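PDB 6NPS: AxyAgu115A from Amphibacillus xylanus NBRC 15112, which is a family GH115 glycoside hydrolase, an alpha-glucuronidase that probably removes glucuronic acid side groups from arabinoglucuronoxylan. Local coordinates for residues V96-V101 with D158-S163; A20-E25 with V65-V70. The protein carries 3 engineered substitutions. One frame throughout, in Å; residues are numbered along the deposited sequence.

In the fold
Both interactions lie in the N-terminal part of the chain, ahead of the eight parallel strands that start at 170-174, and both reach the same four-stranded mixed sheet, ordered 64-69, 109-117, 97-106, 160-162. Interaction 2 brings the segment 20-25 against strand 64-69 at one border of that sheet; interaction 1 pairs strand 97-106 with strand 160-162 at the other. Their centres are about 15 Å apart and their nearest atoms about 7 Å, so they do not touch; strand 109-117 runs between 64-69 and 97-106. Both segments of interaction 2 precede those of interaction 1 in the chain. Because they share this sheet, the contacts fix its two borders, one adding 20-25 beside 64-69, the other holding 160-162 as the border strand.

Interaction 1: V96-V101 with D158-S163; sequences VFLFQV and DYKYVS
Ser163 grips the start of strand 97-101 by side chain and backbone together: its OG accepts the Phe97 N-H at 2.8 Å, and its own N binds Phe97 O at 3.0 Å. With OG set between the backbone N and the carbonyl carbon (chi1 66°), the hydroxyl meets that N-H while CB lies over one face of the Phe97 ring in a CH-pi contact, 4.0 Å from the centroid. The antiparallel ladder continues with a hydrogen-bonded pair, Phe99 N to Tyr161 O and Tyr161 N to Phe99 O, both 2.8 Å, and with Val101 N to Tyr159 O. On the aromatic side, Phe97 CE1 comes to the edge of the Tyr161 ring, 4.0 Å from Tyr161 CD2. Tyr159 CE1 reaches the edge of the Phe99 ring, 3.7 Å from Phe99 CD2, the ring planes 78° apart. On the other side Leu98 CD1 meets Val162 CG2 at 3.7 Å, while Gln100 and Lys160 run alongside each other, Lys160 NZ reaching on to a salt bridge with Glu89. Behind the aromatic row, His129 of helix 120-133 meets Phe97, Phe99 and Tyr161. The phenylalanine side is thus buried against the helix, whereas Lys160, exposed, turns the polar end of the other face toward solvent.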
loop_
_atom_site.group_PDB
_atom_site.type_symbol
_atom_site.label_atom_id
_atom_site.label_comp_id
_atom_site.label_asym_id
_atom_site.label_seq_id
_atom_site.Cartn_x
_atom_site.Cartn_y
_atom_site.Cartn_z
ATOM N N VAL A 96 -28.272 53.493 -11.309
ATOM C CA VAL A 96 -27.412 54.278 -12.190
ATOM C C VAL A 96 -27.010 55.579 -11.483
ATOM O O VAL A 96 -27.757 56.100 -10.648
ATOM C CB VAL A 96 -28.188 54.564 -13.512
ATOM C CG1 VAL A 96 -27.716 55.833 -14.173
ATOM C CG2 VAL A 96 -28.072 53.372 -14.467
ATOM N N PHE A 97 -25.870 56.171 -11.864
ATOM C CA PHE A 97 -25.570 57.493 -11.323
ATOM C C PHE A 97 -24.967 58.385 -12.396
ATOM O O PHE A 97 -24.480 57.922 -13.431
ATOM C CB PHE A 97 -24.633 57.414 -10.098
ATOM C CG PHE A 97 -23.320 56.784 -10.399
ATOM C CD1 PHE A 97 -22.260 57.554 -10.858
ATOM C CD2 PHE A 97 -23.142 55.421 -10.247
ATOM C CE1 PHE A 97 -21.026 56.961 -11.145
ATOM C CE2 PHE A 97 -21.924 54.826 -10.524
ATOM C CZ PHE A 97 -20.864 55.605 -10.980
ATOM N N LEU A 98 -25.051 59.681 -12.131
ATOM C CA LEU A 98 -24.383 60.730 -12.886
ATOM C C LEU A 98 -23.257 61.268 -12.022
ATOM O O LEU A 98 -23.446 61.503 -10.822
ATOM C CB LEU A 98 -25.376 61.845 -13.230
ATOM C CG LEU A 98 -24.832 63.185 -13.724
ATOM C CD1 LEU A 98 -24.336 63.071 -15.185
ATOM C CD2 LEU A 98 -25.911 64.249 -13.593
ATOM N N PHE A 99 -22.079 61.453 -12.628
ATOM C CA PHE A 99 -20.866 61.858 -11.924
ATOM C C PHE A 99 -20.321 62.988 -12.797
ATOM O O PHE A 99 -19.775 62.736 -13.879
ATOM C CB PHE A 99 -19.922 60.652 -11.810
ATOM C CG PHE A 99 -18.688 60.873 -10.983
ATOM C CD1 PHE A 99 -18.656 60.469 -9.648
ATOM C CD2 PHE A 99 -17.532 61.396 -11.573
ATOM C CE1 PHE A 99 -17.492 60.615 -8.888
ATOM C CE2 PHE A 99 -16.350 61.562 -10.834
ATOM C CZ PHE A 99 -16.334 61.168 -9.480
ATOM N N GLN A 100 -20.522 64.238 -12.383
ATOM C CA GLN A 100 -20.308 65.337 -13.308
ATOM C C GLN A 100 -19.753 66.545 -12.572
ATOM O O GLN A 100 -20.261 66.907 -11.505
ATOM C CB GLN A 100 -21.622 65.709 -14.012
ATOM C CG GLN A 100 -21.445 66.779 -15.043
ATOM C CD GLN A 100 -22.735 67.102 -15.774
ATOM O OE1 GLN A 100 -23.795 66.579 -15.438
ATOM N NE2 GLN A 100 -22.649 67.980 -16.773
ATOM N N VAL A 101 -18.747 67.210 -13.184
ATOM C CA VAL A 101 -18.214 68.463 -12.652
ATOM C C VAL A 101 -19.003 69.600 -13.261
ATOM O O VAL A 101 -19.296 69.587 -14.468
ATOM C CB VAL A 101 -16.706 68.606 -12.944
ATOM C CG1 VAL A 101 -16.197 69.977 -12.567
ATOM C CG2 VAL A 101 -15.919 67.519 -12.227
ATOM N N ASP A 158 -15.241 69.783 -17.351
ATOM C CA ASP A 158 -16.452 69.226 -17.943
ATOM C C ASP A 158 -16.499 67.704 -17.818
ATOM O O ASP A 158 -17.160 67.044 -18.629
ATOM C CB ASP A 158 -16.575 69.641 -19.410
ATOM C CG ASP A 158 -15.374 69.223 -20.242
ATOM O OD1 ASP A 158 -14.390 68.714 -19.664
ATOM O OD2 ASP A 158 -15.408 69.417 -21.477
ATOM N N TYR A 159 -15.785 67.138 -16.840
ATOM C CA TYR A 159 -15.900 65.713 -16.557
ATOM C C TYR A 159 -17.364 65.336 -16.425
ATOM O O TYR A 159 -18.137 66.038 -15.774
ATOM C CB TYR A 159 -15.150 65.336 -15.275
ATOM C CG TYR A 159 -14.887 63.866 -15.223
ATOM C CD1 TYR A 159 -15.862 62.963 -14.759
ATOM C CD2 TYR A 159 -13.679 63.353 -15.675
ATOM C CE1 TYR A 159 -15.617 61.603 -14.745
ATOM C CE2 TYR A 159 -13.420 62.000 -15.666
ATOM C CZ TYR A 159 -14.377 61.126 -15.199
ATOM O OH TYR A 159 -14.076 59.781 -15.217
ATOM N N LYS A 160 -17.753 64.240 -17.081
ATOM C CA LYS A 160 -19.127 63.752 -17.011
ATOM C C LYS A 160 -19.134 62.264 -17.317
ATOM O O LYS A 160 -18.603 61.835 -18.342
ATOM C CB LYS A 160 -20.054 64.495 -17.989
ATOM C CG LYS A 160 -21.517 63.970 -17.988
ATOM C CD LYS A 160 -22.241 64.433 -19.272
ATOM C CE LYS A 160 -23.731 64.218 -19.217
ATOM N NZ LYS A 160 -24.420 64.704 -20.461
ATOM N N TYR A 161 -19.728 61.482 -16.420
ATOM C CA TYR A 161 -19.857 60.050 -16.616
ATOM C C TYR A 161 -21.239 59.652 -16.122
ATOM O O TYR A 161 -21.647 60.104 -15.045
ATOM C CB TYR A 161 -18.751 59.284 -15.860
ATOM C CG TYR A 161 -18.946 57.789 -15.893
ATOM C CD1 TYR A 161 -18.844 57.083 -17.091
ATOM C CD2 TYR A 161 -19.290 57.089 -14.744
ATOM C CE1 TYR A 161 -19.059 55.716 -17.134
ATOM C CE2 TYR A 161 -19.489 55.714 -14.769
ATOM C CZ TYR A 161 -19.384 55.036 -15.960
ATOM O OH TYR A 161 -19.581 53.669 -15.978
ATOM N N VAL A 162 -21.965 58.854 -16.925
ATOM C CA VAL A 162 -23.273 58.283 -16.573
ATOM C C VAL A 162 -23.131 56.754 -16.602
ATOM O O VAL A 162 -22.874 56.179 -17.669
ATOM C CB VAL A 162 -24.377 58.744 -17.544
ATOM C CG1 VAL A 162 -25.717 58.105 -17.203
ATOM C CG2 VAL A 162 -24.491 60.288 -17.597
ATOM N N SER A 163 -23.263 56.091 -15.446
ATOM C CA SER A 163 -23.081 54.634 -15.397
ATOM C C SER A 163 -24.206 53.935 -16.174
ATOM O O SER A 163 -25.196 54.559 -16.574
ATOM C CB SER A 163 -23.040 54.159 -13.942
ATOM O OG SER A 163 -24.308 54.366 -13.305
HETATM O O HOH W 1 -19.892 68.162 -18.701
#

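Interaction 2: A20-E25 with V65-V70; sequences ALFYQE and VLYGTV
Phe22 and Val65 point their side chains the same way from a parallel bridge, and the valine sits over one face of the ring: Val65 CB is 4.1 Å from the Phe22 centroid, 17° off the normal, and Val65 CG1 comes within 3.6 Å of Phe22 CE2. The other methyl, CG2, turns to Leu21 CD1. At the edge of the Phe22 ring stands Tyr67, its CE1 4.1 Å from Phe22 CD2. Having CG between the backbone N and the carbonyl carbon (chi1 71°) brings the Tyr67 ring up beside the backbone of 20-25, where CE1 approaches Tyr23 O at 3.3 Å. Replacing this tyrosine by an alanine would probably cost Phe22 that edge contact and leave a gap between its ring and the Tyr23 carbonyl. Tyr23 instead uses CB, 3.5 Å from Leu66 CD2, and sends its hydroxyl to Arg57. Direct backbone bonding stops early: Val65 N binds Leu21 O at 2.9 Å, and the return bond from Tyr23 N to Val65 O is weak. Beyond it the two segments diverge, and water bridges Tyr67 N to Tyr23 O, while a second water links Tyr67 O to Glu25 OE2, a carboxylate oxygen also held by Ser73. Helix 30-47 packs on Phe22 and Tyr67. Strand 64-69 joins 20-25 through the single parallel bridge Phe22-Val65, beside the beta-alpha-beta crossover formed by strand 20-23, helix 30-47 and strand 53-54.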
loop_
_atom_site.group_PDB
_atom_site.type_symbol
_atom_site.label_atom_id
_atom_site.label_comp_id
_atom_site.label_asym_id
_atom_site.label_seq_id
_atom_site.Cartn_x
_atom_site.Cartn_y
_atom_site.Cartn_z
ATOM N N ALA A 20 -16.434 73.723 4.188
ATOM C CA ALA A 20 -16.625 72.294 4.239
ATOM C C ALA A 20 -16.655 71.712 2.833
ATOM O O ALA A 20 -17.143 72.335 1.887
ATOM C CB ALA A 20 -17.928 71.956 4.980
ATOM N N LEU A 21 -16.137 70.494 2.711
ATOM C CA LEU A 21 -16.039 69.844 1.412
ATOM C C LEU A 21 -17.382 69.280 0.944
ATOM O O LEU A 21 -17.773 69.471 -0.213
ATOM C CB LEU A 21 -15.008 68.723 1.480
ATOM C CG LEU A 21 -14.909 67.916 0.195
ATOM C CD1 LEU A 21 -14.400 68.853 -0.950
ATOM C CD2 LEU A 21 -13.984 66.729 0.426
ATOM N N PHE A 22 -18.078 68.552 1.819
ATOM C CA PHE A 22 -19.307 67.844 1.470
ATOM C C PHE A 22 -20.508 68.645 1.935
ATOM O O PHE A 22 -20.485 69.261 3.005
ATOM C CB PHE A 22 -19.381 66.455 2.109
ATOM C CG PHE A 22 -18.541 65.423 1.417
ATOM C CD1 PHE A 22 -17.182 65.393 1.609
ATOM C CD2 PHE A 22 -19.117 64.484 0.566
ATOM C CE1 PHE A 22 -16.395 64.439 0.996
ATOM C CE2 PHE A 22 -18.325 63.518 -0.068
ATOM C CZ PHE A 22 -16.958 63.521 0.135
ATOM N N TYR A 23 -21.560 68.614 1.131
ATOM C CA TYR A 23 -22.814 69.267 1.456
ATOM C C TYR A 23 -23.796 68.202 1.920
ATOM O O TYR A 23 -23.837 67.107 1.353
ATOM C CB TYR A 23 -23.351 70.002 0.239
ATOM C CG TYR A 23 -24.695 70.672 0.484
ATOM C CD1 TYR A 23 -24.847 71.622 1.482
ATOM C CD2 TYR A 23 -25.805 70.326 -0.273
ATOM C CE1 TYR A 23 -26.081 72.238 1.722
ATOM C CE2 TYR A 23 -27.059 70.957 -0.051
ATOM C CZ TYR A 23 -27.180 71.897 0.949
ATOM O OH TYR A 23 -28.404 72.492 1.156
ATOM N N GLN A 24 -24.568 68.502 2.962
ATOM C CA GLN A 24 -25.456 67.508 3.552
ATOM C C GLN A 24 -26.894 68.022 3.525
ATOM O O GLN A 24 -27.154 69.174 3.904
ATOM C CB GLN A 24 -25.026 67.210 4.991
ATOM C CG GLN A 24 -25.343 65.814 5.480
ATOM C CD GLN A 24 -24.606 65.481 6.776
ATOM O OE1 GLN A 24 -25.009 65.924 7.856
ATOM N NE2 GLN A 24 -23.516 64.716 6.670
ATOM N N GLU A 25 -27.826 67.186 3.073
ATOM C CA GLU A 25 -29.226 67.588 3.020
ATOM C C GLU A 25 -30.043 66.779 4.017
ATOM O O GLU A 25 -29.869 65.561 4.141
ATOM C CB GLU A 25 -29.818 67.419 1.613
ATOM C CG GLU A 25 -29.314 68.426 0.591
ATOM C CD GLU A 25 -29.958 68.244 -0.791
ATOM O OE1 GLU A 25 -30.641 69.186 -1.271
ATOM O OE2 GLU A 25 -29.768 67.160 -1.396
ATOM N N VAL A 65 -18.317 68.887 -3.025
ATOM C CA VAL A 65 -18.872 67.622 -3.488
ATOM C C VAL A 65 -20.359 67.669 -3.145
ATOM O O VAL A 65 -20.720 67.868 -1.981
ATOM C CB VAL A 65 -18.185 66.414 -2.834
ATOM C CG1 VAL A 65 -18.926 65.134 -3.188
ATOM C CG2 VAL A 65 -16.670 66.319 -3.246
ATOM N N LEU A 66 -21.214 67.553 -4.159
ATOM C CA LEU A 66 -22.668 67.669 -4.000
ATOM C C LEU A 66 -23.281 66.354 -4.458
ATOM O O LEU A 66 -23.210 66.018 -5.645
ATOM C CB LEU A 66 -23.224 68.846 -4.802
ATOM C CG LEU A 66 -22.586 70.226 -4.588
ATOM C CD1 LEU A 66 -23.179 71.288 -5.518
ATOM C CD2 LEU A 66 -22.740 70.664 -3.152
ATOM N N TYR A 67 -23.854 65.595 -3.521
ATOM C CA TYR A 67 -24.386 64.275 -3.813
ATOM C C TYR A 67 -25.857 64.189 -3.410
ATOM O O TYR A 67 -26.350 64.967 -2.592
ATOM C CB TYR A 67 -23.583 63.195 -3.095
ATOM C CG TYR A 67 -23.796 63.172 -1.593
ATOM C CD1 TYR A 67 -22.987 63.925 -0.745
ATOM C CD2 TYR A 67 -24.833 62.407 -1.024
ATOM C CE1 TYR A 67 -23.189 63.926 0.617
ATOM C CE2 TYR A 67 -25.048 62.403 0.345
ATOM C CZ TYR A 67 -24.219 63.157 1.159
ATOM O OH TYR A 67 -24.414 63.144 2.519
ATOM N N GLY A 68 -26.561 63.233 -3.989
ATOM C CA GLY A 68 -27.973 63.101 -3.695
ATOM C C GLY A 68 -28.603 62.020 -4.536
ATOM O O GLY A 68 -28.000 61.505 -5.488
ATOM N N THR A 69 -29.833 61.675 -4.145
ATOM C CA THR A 69 -30.701 60.736 -4.844
ATOM C C THR A 69 -31.827 61.529 -5.479
ATOM O O THR A 69 -32.457 62.366 -4.809
ATOM C CB THR A 69 -31.287 59.691 -3.881
ATOM O OG1 THR A 69 -30.234 59.066 -3.140
ATOM C CG2 THR A 69 -32.067 58.610 -4.645
ATOM N N VAL A 70 -32.065 61.303 -6.773
ATOM C CA VAL A 70 -33.144 62.023 -7.444
ATOM C C VAL A 70 -34.443 61.825 -6.666
ATOM O O VAL A 70 -34.710 60.736 -6.145
ATOM C CB VAL A 70 -33.307 61.537 -8.899
ATOM C CG1 VAL A 70 -34.498 62.260 -9.556
ATOM C CG2 VAL A 70 -32.059 61.768 -9.728
HETATM O O HOH W 2 -24.984 66.884 -1.184
HETATM O O HOH W 3 -28.472 64.890 -0.919
#